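Local atomic coordinates of D7 protein (Anopheles stephensi, PDB entry 3NHI), a protein that binds and sequesters host cysteinyl leukotrienes, and also stable thromboxane A2 analogues, countering the vertebrate response to mosquito blood feeding. Residues A[15-20]-A[207-212]; A[162-165]-A[171-174]; A[195-200]-A[259-264]. One frame throughout, in Å; residues are numbered along the deposited sequence.

Contact 1. Residues A[15-20]-A[207-212]; sequences YKRCYE and VDEIVR. With EAH ((5S,7E,9E,11Z,14Z)-5-hydroxyicosa-7,9,11,14-tetraenoic acid), chain B.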
loop_
_atom_site.group_PDB
_atom_site.type_symbol
_atom_site.label_atom_id
_atom_site.label_comp_id
_atom_site.label_asym_id
_atom_site.label_seq_id
_atom_site.Cartn_x
_atom_site.Cartn_y
_atom_site.Cartn_z
ATOM N N TYR A 15 0.007 -6.035 -2.957
ATOM C CA TYR A 15 -0.661 -6.641 -4.110
ATOM C C TYR A 15 -1.248 -5.571 -5.032
ATOM O O TYR A 15 -1.026 -5.606 -6.245
ATOM C CB TYR A 15 -1.751 -7.639 -3.687
ATOM C CG TYR A 15 -1.255 -8.758 -2.781
ATOM C CD1 TYR A 15 -0.093 -9.476 -3.087
ATOM C CD2 TYR A 15 -1.953 -9.102 -1.627
ATOM C CE1 TYR A 15 0.366 -10.491 -2.261
ATOM C CE2 TYR A 15 -1.498 -10.123 -0.786
ATOM C CZ TYR A 15 -0.343 -10.812 -1.121
ATOM O OH TYR A 15 0.137 -11.812 -0.314
ATOM N N LYS A 16 -1.964 -4.604 -4.465
ATOM C CA LYS A 16 -2.680 -3.634 -5.292
ATOM C C LYS A 16 -1.720 -2.676 -5.975
ATOM O O LYS A 16 -1.920 -2.333 -7.139
ATOM C CB LYS A 16 -3.779 -2.910 -4.505
ATOM C CG LYS A 16 -3.311 -1.905 -3.454
ATOM C CD LYS A 16 -3.397 -0.451 -3.933
ATOM C CE LYS A 16 -3.080 0.523 -2.787
ATOM N NZ LYS A 16 -3.250 1.931 -3.221
ATOM N N ARG A 17 -0.666 -2.253 -5.275
ATOM C CA ARG A 17 0.319 -1.364 -5.887
ATOM C C ARG A 17 1.063 -2.073 -7.015
ATOM O O ARG A 17 1.334 -1.475 -8.059
ATOM C CB ARG A 17 1.273 -0.775 -4.842
ATOM C CG ARG A 17 2.416 0.055 -5.419
ATOM C CD ARG A 17 1.935 1.210 -6.301
ATOM N NE ARG A 17 3.064 2.073 -6.635
ATOM C CZ ARG A 17 3.415 3.158 -5.947
ATOM N NH1 ARG A 17 2.712 3.534 -4.886
ATOM N NH2 ARG A 17 4.476 3.858 -6.325
ATOM N N CYS A 18 1.376 -3.349 -6.816
ATOM C CA CYS A 18 2.025 -4.108 -7.882
ATOM C C CYS A 18 1.108 -4.293 -9.084
ATOM O O CYS A 18 1.576 -4.200 -10.219
ATOM C CB CYS A 18 2.568 -5.440 -7.369
ATOM S SG CYS A 18 3.979 -5.264 -6.252
ATOM N N TYR A 19 -0.187 -4.539 -8.854
ATOM C CA TYR A 19 -1.149 -4.555 -9.961
ATOM C C TYR A 19 -1.123 -3.218 -10.700
ATOM O O TYR A 19 -1.053 -3.176 -11.926
ATOM C CB TYR A 19 -2.574 -4.828 -9.463
ATOM C CG TYR A 19 -2.995 -6.278 -9.328
ATOM C CD1 TYR A 19 -3.969 -6.817 -10.166
ATOM C CD2 TYR A 19 -2.470 -7.091 -8.325
ATOM C CE1 TYR A 19 -4.389 -8.135 -10.031
ATOM C CE2 TYR A 19 -2.887 -8.414 -8.178
ATOM C CZ TYR A 19 -3.842 -8.923 -9.037
ATOM O OH TYR A 19 -4.245 -10.226 -8.891
ATOM N N GLU A 20 -1.185 -2.117 -9.959
ATOM C CA GLU A 20 -1.180 -0.789 -10.590
ATOM C C GLU A 20 0.047 -0.567 -11.460
ATOM O O GLU A 20 -0.044 0.016 -12.557
ATOM C CB GLU A 20 -1.268 0.320 -9.541
ATOM C CG GLU A 20 -2.615 0.428 -8.856
ATOM C CD GLU A 20 -2.630 1.416 -7.710
ATOM O OE1 GLU A 20 -3.670 1.475 -7.027
ATOM O OE2 GLU A 20 -1.618 2.120 -7.478
ATOM N N VAL A 207 9.354 11.810 -1.984
ATOM C CA VAL A 207 8.910 12.880 -2.884
ATOM C C VAL A 207 8.179 12.279 -4.086
ATOM O O VAL A 207 7.132 12.782 -4.513
ATOM C CB VAL A 207 10.094 13.751 -3.355
ATOM C CG1 VAL A 207 9.617 14.831 -4.327
ATOM C CG2 VAL A 207 10.821 14.402 -2.157
ATOM N N ASP A 208 8.699 11.167 -4.598
ATOM C CA ASP A 208 8.113 10.543 -5.789
ATOM C C ASP A 208 6.675 10.070 -5.563
ATOM O O ASP A 208 5.882 10.045 -6.499
ATOM C CB ASP A 208 8.961 9.357 -6.243
ATOM C CG ASP A 208 10.269 9.764 -6.884
ATOM O OD1 ASP A 208 10.540 10.971 -7.049
ATOM O OD2 ASP A 208 11.023 8.841 -7.246
ATOM N N GLU A 209 6.333 9.693 -4.332
ATOM C CA GLU A 209 4.983 9.222 -4.039
ATOM C C GLU A 209 3.976 10.362 -4.051
ATOM O O GLU A 209 2.851 10.206 -4.526
ATOM C CB GLU A 209 4.930 8.473 -2.705
ATOM C CG GLU A 209 5.651 7.135 -2.714
ATOM C CD GLU A 209 5.208 6.222 -3.852
ATOM O OE1 GLU A 209 6.050 5.435 -4.328
ATOM O OE2 GLU A 209 4.029 6.274 -4.259
ATOM N N ILE A 210 4.378 11.511 -3.524
ATOM C CA ILE A 210 3.503 12.683 -3.588
ATOM C C ILE A 210 3.334 13.126 -5.052
ATOM O O ILE A 210 2.211 13.406 -5.491
ATOM C CB ILE A 210 3.995 13.808 -2.657
ATOM C CG1 ILE A 210 3.976 13.305 -1.204
ATOM C CG2 ILE A 210 3.159 15.079 -2.826
ATOM C CD1 ILE A 210 4.519 14.309 -0.162
ATOM N N VAL A 211 4.429 13.146 -5.817
ATOM C CA VAL A 211 4.348 13.446 -7.245
ATOM C C VAL A 211 3.390 12.482 -7.946
ATOM O O VAL A 211 2.587 12.919 -8.773
ATOM C CB VAL A 211 5.739 13.436 -7.907
ATOM C CG1 VAL A 211 5.637 13.498 -9.430
ATOM C CG2 VAL A 211 6.567 14.611 -7.386
ATOM N N ARG A 212 3.447 11.189 -7.606
ATOM C CA ARG A 212 2.572 10.186 -8.228
ATOM C C ARG A 212 1.097 10.567 -8.074
ATOM O O ARG A 212 0.308 10.403 -9.005
ATOM C CB ARG A 212 2.829 8.803 -7.636
ATOM C CG ARG A 212 2.114 7.663 -8.352
ATOM C CD ARG A 212 2.521 6.361 -7.689
ATOM N NE ARG A 212 2.044 5.167 -8.392
ATOM C CZ ARG A 212 0.934 4.512 -8.079
ATOM N NH1 ARG A 212 0.145 4.954 -7.110
ATOM N NH2 ARG A 212 0.601 3.419 -8.745
HETATM O O1 EAH B . -8.774 -9.075 1.046
HETATM C C1 EAH B . -8.202 -9.498 0.009
HETATM O O2 EAH B . -8.563 -9.166 -1.147
HETATM C C2 EAH B . -7.025 -10.440 0.169
HETATM C C3 EAH B . -6.679 -11.124 -1.155
HETATM C C4 EAH B . -5.592 -10.364 -1.912
HETATM C C5 EAH B . -5.297 -11.042 -3.234
HETATM O O3 EAH B . -4.646 -12.182 -3.001
HETATM C C6 EAH B . -4.447 -10.130 -4.115
HETATM C C7 EAH B . -4.002 -10.841 -5.383
HETATM C C8 EAH B . -2.522 -11.151 -5.318
HETATM C C9 EAH B . -2.154 -12.022 -6.428
HETATM C C10 EAH B . -0.899 -12.452 -6.297
HETATM C C11 EAH B . -0.585 -13.322 -7.427
HETATM C C12 EAH B . 0.568 -13.985 -7.553
HETATM C C13 EAH B . 1.696 -13.898 -6.551
HETATM C C14 EAH B . 2.665 -12.838 -7.029
HETATM C C15 EAH B . 3.994 -12.960 -6.991
HETATM C C16 EAH B . 4.706 -14.175 -6.448
HETATM C C17 EAH B . 5.181 -13.874 -5.035
HETATM C C18 EAH B . 4.173 -14.374 -4.010
HETATM C C19 EAH B . 4.819 -14.480 -2.638
HETATM C C20 EAH B . 3.801 -14.883 -1.597
#

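Contact 2. Residues A[162-165]-A[171-174]; sequences RAWK and EWKN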
loop_
_atom_site.group_PDB
_atom_site.type_symbol
_atom_site.label_atom_id
_atom_site.label_comp_id
_atom_site.label_asym_id
_atom_site.label_seq_id
_atom_site.Cartn_x
_atom_site.Cartn_y
_atom_site.Cartn_z
ATOM N N ARG A 162 -8.183 7.702 15.578
ATOM C CA ARG A 162 -7.114 7.550 16.561
ATOM C C ARG A 162 -6.488 8.861 17.028
ATOM O O ARG A 162 -5.928 8.927 18.120
ATOM C CB ARG A 162 -6.085 6.543 16.080
ATOM C CG ARG A 162 -6.605 5.150 16.305
ATOM C CD ARG A 162 -6.341 4.254 15.154
ATOM N NE ARG A 162 -7.055 2.999 15.354
ATOM C CZ ARG A 162 -8.237 2.697 14.825
ATOM N NH1 ARG A 162 -8.884 3.545 14.022
ATOM N NH2 ARG A 162 -8.775 1.518 15.104
ATOM N N ALA A 163 -6.618 9.903 16.218
ATOM C CA ALA A 163 -6.118 11.225 16.589
ATOM C C ALA A 163 -7.037 11.968 17.559
ATOM O O ALA A 163 -6.557 12.656 18.466
ATOM C CB ALA A 163 -5.883 12.061 15.342
ATOM N N TRP A 164 -8.345 11.838 17.347
ATOM C CA TRP A 164 -9.356 12.421 18.225
ATOM C C TRP A 164 -10.120 11.302 18.918
ATOM O O TRP A 164 -11.180 10.868 18.451
ATOM C CB TRP A 164 -10.321 13.318 17.440
ATOM C CG TRP A 164 -9.720 14.613 16.968
ATOM C CD1 TRP A 164 -9.610 15.776 17.679
ATOM C CD2 TRP A 164 -9.168 14.886 15.670
ATOM N NE1 TRP A 164 -9.034 16.751 16.908
ATOM C CE2 TRP A 164 -8.746 16.232 15.670
ATOM C CE3 TRP A 164 -8.999 14.123 14.504
ATOM C CZ2 TRP A 164 -8.152 16.831 14.550
ATOM C CZ3 TRP A 164 -8.416 14.716 13.394
ATOM C CH2 TRP A 164 -7.996 16.057 13.427
ATOM N N LYS A 165 -9.563 10.833 20.028
ATOM C CA LYS A 165 -10.145 9.722 20.778
ATOM C C LYS A 165 -10.407 10.110 22.239
ATOM O O LYS A 165 -10.684 9.253 23.086
ATOM C CB LYS A 165 -9.249 8.473 20.672
ATOM C CG LYS A 165 -7.858 8.610 21.298
ATOM C CD LYS A 165 -7.043 7.325 21.117
ATOM C CE LYS A 165 -5.957 7.147 22.183
ATOM N NZ LYS A 165 -4.968 8.261 22.272
ATOM N N GLU A 171 -11.763 17.871 14.609
ATOM C CA GLU A 171 -11.767 19.028 13.717
ATOM C C GLU A 171 -12.489 18.703 12.413
ATOM O O GLU A 171 -12.853 19.599 11.662
ATOM C CB GLU A 171 -10.339 19.501 13.444
ATOM C CG GLU A 171 -9.681 20.096 14.684
ATOM C CD GLU A 171 -8.227 20.474 14.490
ATOM O OE1 GLU A 171 -7.560 20.683 15.519
ATOM O OE2 GLU A 171 -7.754 20.579 13.334
ATOM N N TRP A 172 -12.690 17.412 12.156
ATOM C CA TRP A 172 -13.312 16.948 10.929
ATOM C C TRP A 172 -14.716 16.381 11.164
ATOM O O TRP A 172 -15.261 15.681 10.304
ATOM C CB TRP A 172 -12.414 15.903 10.256
ATOM C CG TRP A 172 -11.017 16.381 9.934
ATOM C CD1 TRP A 172 -10.580 17.678 9.850
ATOM C CD2 TRP A 172 -9.893 15.556 9.610
ATOM N NE1 TRP A 172 -9.240 17.705 9.518
ATOM C CE2 TRP A 172 -8.798 16.416 9.365
ATOM C CE3 TRP A 172 -9.700 14.169 9.512
ATOM C CZ2 TRP A 172 -7.528 15.930 9.019
ATOM C CZ3 TRP A 172 -8.442 13.694 9.178
ATOM C CH2 TRP A 172 -7.377 14.570 8.932
ATOM N N LYS A 173 -15.303 16.724 12.310
ATOM C CA LYS A 173 -16.632 16.231 12.704
ATOM C C LYS A 173 -17.732 16.413 11.655
ATOM O O LYS A 173 -18.546 15.509 11.445
ATOM C CB LYS A 173 -17.069 16.849 14.042
ATOM C CG LYS A 173 -18.430 16.364 14.566
ATOM C CD LYS A 173 -18.379 14.905 15.017
ATOM C CE LYS A 173 -19.674 14.478 15.699
ATOM N NZ LYS A 173 -19.767 14.978 17.103
ATOM N N ASN A 174 -17.762 17.572 11.009
ATOM C CA ASN A 174 -18.740 17.825 9.942
ATOM C C ASN A 174 -18.254 17.396 8.544
ATOM O O ASN A 174 -18.945 17.612 7.545
ATOM C CB ASN A 174 -19.160 19.299 9.952
ATOM C CG ASN A 174 -19.919 19.691 11.220
ATOM O OD1 ASN A 174 -20.650 18.886 11.803
ATOM N ND2 ASN A 174 -19.751 20.940 11.644
HETATM O O HOH W 1 -8.137 19.320 17.898
#

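Contact 3. Residues A[195-200]-A[259-264]; sequences RGLRYM and DFHELR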
loop_
_atom_site.group_PDB
_atom_site.type_symbol
_atom_site.label_atom_id
_atom_site.label_comp_id
_atom_site.label_asym_id
_atom_site.label_seq_id
_atom_site.Cartn_x
_atom_site.Cartn_y
_atom_site.Cartn_z
ATOM N N ARG A 195 1.874 8.306 6.483
ATOM C CA ARG A 195 2.437 6.956 6.523
ATOM C C ARG A 195 1.517 5.961 5.809
ATOM O O ARG A 195 1.981 5.128 5.030
ATOM C CB ARG A 195 2.713 6.536 7.960
ATOM C CG ARG A 195 3.879 7.295 8.583
ATOM C CD ARG A 195 4.123 6.824 10.003
ATOM N NE ARG A 195 5.357 7.359 10.580
ATOM C CZ ARG A 195 6.565 6.808 10.447
ATOM N NH1 ARG A 195 6.742 5.698 9.733
ATOM N NH2 ARG A 195 7.616 7.377 11.030
ATOM N N GLY A 196 0.207 6.083 6.018
ATOM C CA GLY A 196 -0.756 5.199 5.350
ATOM C C GLY A 196 -0.764 5.333 3.834
ATOM O O GLY A 196 -0.947 4.348 3.110
ATOM N N LEU A 197 -0.533 6.549 3.347
ATOM C CA LEU A 197 -0.467 6.809 1.905
ATOM C C LEU A 197 0.917 6.561 1.317
ATOM O O LEU A 197 1.111 6.727 0.120
ATOM C CB LEU A 197 -0.902 8.243 1.595
ATOM C CG LEU A 197 -2.272 8.709 2.088
ATOM C CD1 LEU A 197 -2.603 10.066 1.476
ATOM C CD2 LEU A 197 -3.393 7.713 1.848
ATOM N N ARG A 198 1.863 6.184 2.178
ATOM C CA ARG A 198 3.258 5.912 1.792
ATOM C C ARG A 198 3.978 7.160 1.274
ATOM O O ARG A 198 4.962 7.069 0.547
ATOM C CB ARG A 198 3.334 4.734 0.806
ATOM C CG ARG A 198 3.314 3.341 1.472
ATOM C CD ARG A 198 2.001 3.006 2.218
ATOM N NE ARG A 198 1.991 1.600 2.623
ATOM C CZ ARG A 198 0.978 0.987 3.231
ATOM N NH1 ARG A 198 -0.144 1.645 3.513
ATOM N NH2 ARG A 198 1.073 -0.299 3.545
ATOM N N TYR A 199 3.479 8.326 1.671
ATOM C CA TYR A 199 4.211 9.590 1.491
ATOM C C TYR A 199 5.495 9.611 2.316
ATOM O O TYR A 199 6.465 10.297 1.967
ATOM C CB TYR A 199 3.353 10.760 1.960
ATOM C CG TYR A 199 2.240 11.219 1.053
ATOM C CD1 TYR A 199 1.890 10.531 -0.129
ATOM C CD2 TYR A 199 1.505 12.348 1.394
ATOM C CE1 TYR A 199 0.857 10.990 -0.942
ATOM C CE2 TYR A 199 0.475 12.809 0.601
ATOM C CZ TYR A 199 0.152 12.143 -0.569
ATOM O OH TYR A 199 -0.886 12.628 -1.341
ATOM N N MET A 200 5.474 8.921 3.453
ATOM C CA MET A 200 6.615 8.828 4.345
ATOM C C MET A 200 6.666 7.441 4.934
ATOM O O MET A 200 5.633 6.778 5.069
ATOM C CB MET A 200 6.500 9.839 5.496
ATOM C CG MET A 200 6.452 11.277 5.046
ATOM S SD MET A 200 6.378 12.465 6.399
ATOM C CE MET A 200 8.109 12.537 6.854
ATOM N N ASP A 259 -7.510 14.168 -1.801
ATOM C CA ASP A 259 -8.876 13.645 -1.740
ATOM C C ASP A 259 -9.004 12.384 -2.593
ATOM O O ASP A 259 -9.633 11.409 -2.173
ATOM C CB ASP A 259 -9.906 14.678 -2.231
ATOM C CG ASP A 259 -10.044 15.887 -1.317
ATOM O OD1 ASP A 259 -9.562 15.860 -0.166
ATOM O OD2 ASP A 259 -10.691 16.864 -1.756
ATOM N N PHE A 260 -8.390 12.381 -3.775
ATOM C CA PHE A 260 -8.439 11.181 -4.624
ATOM C C PHE A 260 -7.729 10.024 -3.926
ATOM O O PHE A 260 -8.223 8.893 -3.939
ATOM C CB PHE A 260 -7.840 11.459 -6.006
ATOM C CG PHE A 260 -8.001 10.326 -6.991
ATOM C CD1 PHE A 260 -9.182 9.585 -7.059
ATOM C CD2 PHE A 260 -6.988 10.045 -7.886
ATOM C CE1 PHE A 260 -9.339 8.559 -8.002
ATOM C CE2 PHE A 260 -7.129 9.027 -8.835
ATOM C CZ PHE A 260 -8.311 8.287 -8.896
ATOM N N HIS A 261 -6.588 10.309 -3.290
ATOM C CA HIS A 261 -5.919 9.250 -2.545
ATOM C C HIS A 261 -6.741 8.809 -1.330
ATOM O O HIS A 261 -6.730 7.622 -0.985
ATOM C CB HIS A 261 -4.482 9.608 -2.168
ATOM C CG HIS A 261 -3.592 8.410 -1.991
ATOM N ND1 HIS A 261 -2.219 8.503 -2.049
ATOM C CD2 HIS A 261 -3.869 7.096 -1.789
ATOM C CE1 HIS A 261 -1.687 7.306 -1.862
ATOM N NE2 HIS A 261 -2.666 6.434 -1.705
ATOM N N GLU A 262 -7.490 9.718 -0.706
ATOM C CA GLU A 262 -8.398 9.246 0.344
ATOM C C GLU A 262 -9.326 8.139 -0.183
ATOM O O GLU A 262 -9.430 7.061 0.420
ATOM C CB GLU A 262 -9.222 10.359 0.995
ATOM C CG GLU A 262 -10.066 9.729 2.094
ATOM C CD GLU A 262 -10.915 10.671 2.913
ATOM O OE1 GLU A 262 -11.015 11.873 2.588
ATOM O OE2 GLU A 262 -11.515 10.174 3.889
ATOM N N LEU A 263 -9.967 8.402 -1.320
ATOM C CA LEU A 263 -10.823 7.402 -1.941
ATOM C C LEU A 263 -10.082 6.100 -2.221
ATOM O O LEU A 263 -10.550 5.017 -1.862
ATOM C CB LEU A 263 -11.428 7.955 -3.235
ATOM C CG LEU A 263 -12.218 6.973 -4.099
ATOM C CD1 LEU A 263 -13.367 6.294 -3.324
ATOM C CD2 LEU A 263 -12.727 7.716 -5.306
ATOM N N ARG A 264 -8.923 6.218 -2.857
ATOM C CA ARG A 264 -8.127 5.052 -3.212
ATOM C C ARG A 264 -7.655 4.287 -1.977
ATOM O O ARG A 264 -7.499 3.063 -2.027
ATOM C CB ARG A 264 -6.946 5.472 -4.088
ATOM C CG ARG A 264 -7.403 5.931 -5.464
ATOM C CD ARG A 264 -6.276 6.160 -6.434
ATOM N NE ARG A 264 -5.487 7.337 -6.110
ATOM C CZ ARG A 264 -4.247 7.330 -5.609
ATOM N NH1 ARG A 264 -3.606 6.208 -5.320
ATOM N NH2 ARG A 264 -3.648 8.478 -5.377
#

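Contact 1. Residues A[15-20]-A[207-212]
Arg17 and Glu20 on residues 15-20 of helix 8-22 meet Glu209 and Arg212 on residues 207-212 of helix 207-216 across a wide gap, the segment axes 15.3 Å apart at closest approach and their N-to-C directions at 66°, so that long charged side chains must do the bridging. Arg17 holds CG anti to its nitrogen (chi1 174°) and reaches Glu209 end-on: NH2 gives a bond to the syn lone pair of OE1 at 3.0 Å, and NH1 meets OE2 at 3.1 Å from above the carboxylate plane. Glu209 has a second conformer, so this grip is less certain. The straight chain of Arg212 runs antiparallel to that of Arg17, and the two guanidinium groups stack with centres 3.5 Å apart and planes at 6°. At the edge of the Arg212 group, NH2 makes a fairly straight bond to Glu20 OE2 at 2.9 Å, on the anti side and slightly out of the carboxylate plane. Asp21 adds a carboxylate to both arginines. On the far side of helix 8-22, Tyr15 lays a ring face against C8 of the hydroxyeicosatetraenoic acid. Three carboxylates thus surround two stacked cations, which probably offsets their mutual repulsion and lets flat faces pack while the N-H edges remain available to acids.

Contact 2. Residues A[162-165]-A[171-174]
The loop that follows helix 155-163 folds back on the end of that helix, and the contact joins Trp164, the first residue to leave helical geometry, to Glu171 and Trp172 further along. The indole of Trp164 is covered on one face by the backbone of Glu171, whose N lies 3.6 Å from CE2. Glu171 also runs its methylene groups transversely over the rim of the ring, CG standing 3.6 Å from CZ2. Its extended chain carries the carboxylate beyond the ring, where a water accepts from Trp164 NE1 at 2.9 Å and donates to Glu171 OE1 at 2.8 Å. This water lies in the indole plane and satisfies the one polar atom of a buried side chain; Ser183 and Thr181 bind the same carboxylate. Trp172 receives the edge of Trp164 on its face, the six-membered ring of Trp164 and the five-membered ring of Trp172 having centroids 5.2 Å apart and planes at 57°. Large flat indoles suit a place where a loop must bury its own apolar surface against helix 184-196, touched by both. The result is a T-shaped (edge-to-face) tryptophan pair packing an interhelical loop back onto a helix end, within the all-helical PBP/GOBP (odorant-binding protein) family region.

Contact 3. Residues A[195-200]-A[259-264]
With CG anti to its backbone nitrogen (chi1 -153°), His261 sends its imidazole out from helix 251-266 to meet Leu197, whose CG stands anti to the carbonyl carbon (chi1 -55°), a torsion that carries its branches over the ring. Leu197 CD2 sits over the middle of the imidazole face, 3.8 Å from the ring centroid, a CH-pi contact. Leu197 CB lies on the same side nearer the rim, 3.7 Å from His261 CE1, and the backbone O of Leu197 is 3.5 Å from His261 CE1. A branched aliphatic residue suits this place because CD2 can cover the ring centre while CB and CD1 flank it on that side, CD1 standing above the plane just beyond the ND1-CG edge. The opposite face is taken by Arg264, whose NH2 stands 3.3 Å above the ring plane, toward the rim. Tyr199 adds a looser touch, CE1 to His261 ND1 at 4.1 Å. Asp213 binds His261 ND1, Tyr199 OH and Arg264 NH2, so one acid outside both segments probably helps fix the ring's rotation. Arg198, with positive phi, closes helix 184-196 in a Schellman motif; its NH1 returns to Gly196 O at 2.8 Å and also pairs with Glu9. Leu197 touches both helix 251-266, at Phe258 and Ser265, and helix 155-163, at His156, and the turn leads directly into the short strand 200-201, which pairs with strand 204-205.

In the fold
Contacts 1 and 3 are neighbours, centres about 10 Å apart, and they touch: Glu209 packs on Arg198 and Ile210 on the ring of Tyr199. Contact 1 is a surface contact made by charge, between helix 8-22 on the ligand side and helix 207-216. Contact 3 is buried and relies on aliphatic and aromatic faces, with its polar atoms served by Asp213 of that same helix 207-216. Contact 2 lies about 23 Å from the centre of the chain yet buries its two tryptophans; it is a local closure with five residues between its segments, whereas the others join distant parts of the sequence. Helix 184-196 relates contacts 2 and 3: its side chains touch the indoles, and the turn just after it supplies Leu197.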